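PDB 3MN8: carboxypeptidase D from Drosophila melanogaster, which cleaves single arginine or lysine residues from the C-terminus of peptides and proteins, as a zinc metallocarboxypeptidase that processes growth factors, peptide hormones and neuropeptides. Local coordinates for residues 103-107 with 306-312; 336-340 with 400-404. All blocks are in the same frame, centred on the assembly; numbering follows the deposited sequence.

Contact 1 of 2, residues 103-107 with 306-312; sequences DETVG and LSCCKYP. With ZN (zinc ion), chain F; GEM ((2-guanidinoethylmercapto)succinic acid), chain G.
Lys310 grips the 103-107 turn first through its backbone. Its carbonyl oxygen accepts the N-H of Thr105 (N to O 3.1 Å) in a nearly straight bond, 168° at the hydrogen, and Glu104 CA brings a C-H towards the same oxygen. Thr105 OG1 lies near that oxygen too, a weak bond at most, and is also weakly bonded with Tyr40 OH. Lys310 CB sits against the carbonyl oxygen of Asp103, 3.3 Å from Asp103 O. With CG anti to its own carbonyl carbon (chi1 -65°), the extended chain beyond runs past Glu104 without close contact, and NZ stays 4.3 Å from Glu104 OE2 without forming a salt bridge.

Thr105 lays its methyl over the face of Tyr311: CG2 stands 3.3 Å from the ring centroid and 8° off the normal, a CH-pi contact. A branched threonine suits the place, as CG2 sits over the ring centre while OG1, on the other branch, lies near Tyr311 CD2 and towards Lys310 O. Tyr40 meets Tyr311 edge-to-face.

Val106, opening helix 106-121, is the apolar wedge. Its CG2 reaches Pro312 CG at 3.4 Å and also lies against Ser307 OG, while CG1 faces Leu306 CB at 4.4 Å. Ser307 OG is turned back to bond Cys309 O (2.6 Å), and disulfides to Cys268 and Cys156 tie down Cys308 and Cys309.

Glu104 grips the zinc ion with both OE1 and OE2, each at 2.0 Å. His101 and His217 complete the protein ligands, and the inhibitor's carboxylate also binds: this is the HXXE...H zinc site of M14 carboxypeptidases.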
# COMPACT_ATOMS: atom_id res chain seq x y z
N ASP A 103 -14.38 -11.29 -4.61
CA ASP A 103 -14.09 -12.54 -5.30
C ASP A 103 -12.62 -12.68 -5.71
O ASP A 103 -12.22 -13.70 -6.27
CB ASP A 103 -15.00 -12.69 -6.52
CG ASP A 103 -15.12 -11.42 -7.33
OD1 ASP A 103 -16.07 -11.32 -8.13
OD2 ASP A 103 -14.27 -10.51 -7.18
N GLU A 104 -11.82 -11.65 -5.44
CA GLU A 104 -10.38 -11.70 -5.68
C GLU A 104 -9.70 -11.93 -4.34
O GLU A 104 -9.46 -10.98 -3.57
CB GLU A 104 -9.90 -10.41 -6.31
CG GLU A 104 -10.60 -10.05 -7.62
CD GLU A 104 -10.26 -8.66 -8.07
OE1 GLU A 104 -9.33 -8.07 -7.48
OE2 GLU A 104 -10.93 -8.13 -8.98
N THR A 105 -9.36 -13.19 -4.08
CA THR A 105 -9.16 -13.69 -2.72
C THR A 105 -7.72 -14.00 -2.29
O THR A 105 -7.42 -14.00 -1.10
CB THR A 105 -10.01 -14.96 -2.53
OG1 THR A 105 -9.64 -15.94 -3.52
CG2 THR A 105 -11.49 -14.63 -2.71
N VAL A 106 -6.82 -14.28 -3.23
CA VAL A 106 -5.46 -14.70 -2.87
C VAL A 106 -4.76 -13.66 -1.97
O VAL A 106 -4.21 -14.00 -0.91
CB VAL A 106 -4.60 -15.01 -4.13
CG1 VAL A 106 -3.18 -15.44 -3.74
CG2 VAL A 106 -5.27 -16.07 -4.99
N GLY A 107 -4.79 -12.39 -2.37
CA GLY A 107 -4.19 -11.32 -1.58
C GLY A 107 -4.65 -11.39 -0.14
O GLY A 107 -3.86 -11.23 0.80
N LEU A 306 -2.55 -10.78 -8.45
CA LEU A 306 -1.79 -11.94 -7.97
C LEU A 306 -1.99 -13.22 -8.77
O LEU A 306 -1.03 -13.95 -9.03
CB LEU A 306 -2.09 -12.20 -6.49
CG LEU A 306 -1.71 -11.02 -5.61
CD1 LEU A 306 -2.26 -11.16 -4.21
CD2 LEU A 306 -0.21 -10.88 -5.59
N SER A 307 -3.23 -13.50 -9.16
CA SER A 307 -3.52 -14.74 -9.86
C SER A 307 -4.39 -14.50 -11.08
O SER A 307 -5.10 -13.49 -11.17
CB SER A 307 -4.22 -15.72 -8.92
OG SER A 307 -5.29 -15.09 -8.24
N CYS A 308 -4.32 -15.44 -12.02
CA CYS A 308 -5.23 -15.47 -13.15
C CYS A 308 -6.60 -15.88 -12.67
O CYS A 308 -7.61 -15.32 -13.09
CB CYS A 308 -4.73 -16.47 -14.20
SG CYS A 308 -3.32 -15.87 -15.15
N CYS A 309 -6.64 -16.87 -11.78
CA CYS A 309 -7.89 -17.26 -11.15
C CYS A 309 -8.23 -16.37 -9.94
O CYS A 309 -7.49 -16.32 -8.94
CB CYS A 309 -7.82 -18.72 -10.72
SG CYS A 309 -9.36 -19.29 -10.00
N LYS A 310 -9.34 -15.66 -10.04
CA LYS A 310 -9.74 -14.73 -9.00
C LYS A 310 -9.85 -15.40 -7.63
O LYS A 310 -9.31 -14.91 -6.64
CB LYS A 310 -11.07 -14.05 -9.36
CG LYS A 310 -10.98 -13.18 -10.60
CD LYS A 310 -12.31 -12.46 -10.89
CE LYS A 310 -12.05 -11.15 -11.68
NZ LYS A 310 -13.27 -10.30 -11.89
N TYR A 311 -10.55 -16.53 -7.59
CA TYR A 311 -10.78 -17.27 -6.34
C TYR A 311 -10.32 -18.72 -6.46
O TYR A 311 -11.14 -19.60 -6.70
CB TYR A 311 -12.27 -17.27 -6.00
CG TYR A 311 -12.60 -17.46 -4.52
CD1 TYR A 311 -13.74 -16.89 -3.96
CD2 TYR A 311 -11.77 -18.20 -3.69
CE1 TYR A 311 -14.05 -17.05 -2.62
CE2 TYR A 311 -12.07 -18.36 -2.33
CZ TYR A 311 -13.22 -17.78 -1.82
OH TYR A 311 -13.54 -17.93 -0.48
N PRO A 312 -9.01 -18.97 -6.30
CA PRO A 312 -8.51 -20.35 -6.45
C PRO A 312 -8.81 -21.18 -5.21
O PRO A 312 -9.41 -20.66 -4.26
CB PRO A 312 -6.99 -20.17 -6.63
CG PRO A 312 -6.75 -18.64 -6.70
CD PRO A 312 -7.93 -18.01 -6.03
ZN ZN F . -9.98 -6.42 -8.44
C8 GEM G . -8.96 -3.37 -12.08
S7 GEM G . -7.87 -2.51 -10.98
C6 GEM G . -6.31 -2.81 -11.78
C5 GEM G . -6.29 -2.40 -13.25
N3 GEM G . -6.35 -0.94 -13.30
C1 GEM G . -6.52 -0.19 -14.38
N4 GEM G . -6.55 1.13 -14.28
N2 GEM G . -6.67 -0.76 -15.58
C9 GEM G . -10.37 -3.00 -11.68
O14 GEM G . -10.53 -2.30 -10.65
O15 GEM G . -11.32 -3.40 -12.38
C10 GEM G . -8.74 -4.89 -12.09
C11 GEM G . -9.11 -5.65 -10.82
O12 GEM G . -8.26 -6.45 -10.37
O13 GEM G . -10.24 -5.48 -10.29

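Contact 2 of 2, residues 336-340 with 400-404; sequences HIGIK and VRVTN
Val400 turns towards Ile339, its CG1 lying 4.5 Å from Ile339 CG2 in a loose apolar contact. Two residues on, Val402 points the same way and uses both methyls: CG2 meets Ile339 CG2 at 4.2 Å, the two side chains crossing at about a right angle, while CG1 rests against Gly338 CA. Branched aliphatic residues suit this interface, where strand faces strand without a backbone bond between the segments. Asn404 ends the walk with the one hydrogen bond across the contact. Its CG, anti to its own carbonyl carbon (chi1 -70°), carries the amide towards 336-340, and the turn about CB-CG presents OD1 to Gly338 N, 2.9 Å away and 170° at the hydrogen. The amide also lies against Ile337, CG to Ile337 CB being 3.6 Å, and ND2 bonds Leu378 O, so both ends of the amide are held. With phi 76°, a backbone shape most residues with a CB avoid, glycine fits at Gly338. A leucine in place of Asn404 would probably leave Gly338 N and Leu378 O without their mates. Strand 339-344 sits between 373-376 and 410-415 in one sheet, and strand 398-402 edges the other beside 381-388, whose Val385 touches both Ile339 and Val400: the packed layers of the transthyretin-like domain.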
# COMPACT_ATOMS: atom_id res chain seq x y z
N HIS A 336 11.83 2.74 2.11
CA HIS A 336 13.01 3.30 2.75
C HIS A 336 13.93 4.04 1.82
O HIS A 336 14.90 4.66 2.26
CB HIS A 336 13.76 2.22 3.50
CG HIS A 336 12.96 1.63 4.62
ND1 HIS A 336 12.73 2.30 5.80
CD2 HIS A 336 12.31 0.44 4.72
CE1 HIS A 336 11.99 1.54 6.60
NE2 HIS A 336 11.72 0.41 5.97
N ILE A 337 13.60 4.00 0.53
CA ILE A 337 14.38 4.73 -0.46
C ILE A 337 14.20 6.22 -0.33
O ILE A 337 13.29 6.70 0.37
CB ILE A 337 14.04 4.30 -1.90
CG1 ILE A 337 12.61 4.69 -2.24
CG2 ILE A 337 14.29 2.80 -2.09
CD1 ILE A 337 12.17 4.19 -3.60
N GLY A 338 15.08 6.95 -1.00
CA GLY A 338 15.01 8.39 -1.02
C GLY A 338 15.51 9.02 0.26
O GLY A 338 16.57 8.66 0.77
N ILE A 339 14.74 9.98 0.76
CA ILE A 339 15.14 10.75 1.93
C ILE A 339 14.00 10.92 2.89
O ILE A 339 12.87 10.48 2.65
CB ILE A 339 15.60 12.17 1.57
CG1 ILE A 339 14.48 12.90 0.81
CG2 ILE A 339 16.92 12.13 0.79
CD1 ILE A 339 14.78 14.35 0.46
N LYS A 340 14.32 11.58 3.99
CA LYS A 340 13.35 11.85 5.02
C LYS A 340 13.98 12.86 5.95
O LYS A 340 15.21 13.00 5.98
CB LYS A 340 12.96 10.58 5.78
CG LYS A 340 14.06 9.88 6.56
CD LYS A 340 13.44 8.74 7.37
CE LYS A 340 14.46 7.91 8.09
NZ LYS A 340 13.81 6.67 8.62
N VAL A 400 21.37 16.81 -2.70
CA VAL A 400 21.63 15.53 -2.06
C VAL A 400 21.81 14.45 -3.10
O VAL A 400 21.08 14.38 -4.09
CB VAL A 400 20.49 15.14 -1.10
CG1 VAL A 400 19.22 14.86 -1.87
CG2 VAL A 400 20.89 13.92 -0.28
N ARG A 401 22.80 13.59 -2.87
CA ARG A 401 23.04 12.45 -3.75
C ARG A 401 22.31 11.23 -3.19
O ARG A 401 22.71 10.65 -2.18
CB ARG A 401 24.55 12.20 -3.91
CG ARG A 401 24.89 10.93 -4.65
CD ARG A 401 26.31 10.49 -4.31
NE ARG A 401 27.26 11.48 -4.74
CZ ARG A 401 28.23 12.04 -4.02
NH1 ARG A 401 28.46 11.73 -2.75
NH2 ARG A 401 28.98 12.95 -4.62
N VAL A 402 21.22 10.85 -3.84
CA VAL A 402 20.46 9.69 -3.39
C VAL A 402 20.99 8.39 -3.97
O VAL A 402 20.75 8.07 -5.15
CB VAL A 402 18.97 9.79 -3.71
CG1 VAL A 402 18.29 8.48 -3.36
CG2 VAL A 402 18.36 10.95 -2.97
N THR A 403 21.73 7.66 -3.14
CA THR A 403 22.06 6.27 -3.39
C THR A 403 21.12 5.47 -2.51
O THR A 403 20.95 5.78 -1.33
CB THR A 403 23.52 5.93 -3.00
OG1 THR A 403 23.70 4.51 -3.04
CG2 THR A 403 23.86 6.43 -1.61
N ASN A 404 20.47 4.47 -3.10
CA ASN A 404 19.55 3.66 -2.31
C ASN A 404 20.23 2.36 -1.94
O ASN A 404 19.73 1.26 -2.24
CB ASN A 404 18.23 3.43 -3.05
CG ASN A 404 17.39 4.70 -3.14
OD1 ASN A 404 17.29 5.46 -2.17
ND2 ASN A 404 16.80 4.93 -4.31

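How the contacts relate
Contact 1 belongs to the catalytic domain and contact 2 to the transthyretin-like domain that follows it; their centres are 35 Å apart, on opposite sides of the chain's centre, and they share no element. Both are largely buried, but contact 1 joins a helix start to a loop at the zinc site, whereas contact 2 joins strands of two facing sheets away from any annotated site. Their chemistry follows: 103-107 with 306-312 mixes metal coordination, backbone bonding, a methyl over a ring and a disulfide-held loop, and buries 449 Å². The 336-340 with 400-404 pair buries 208 Å², shared between an asparagine that bonds a backbone N-H and looser aliphatic contacts.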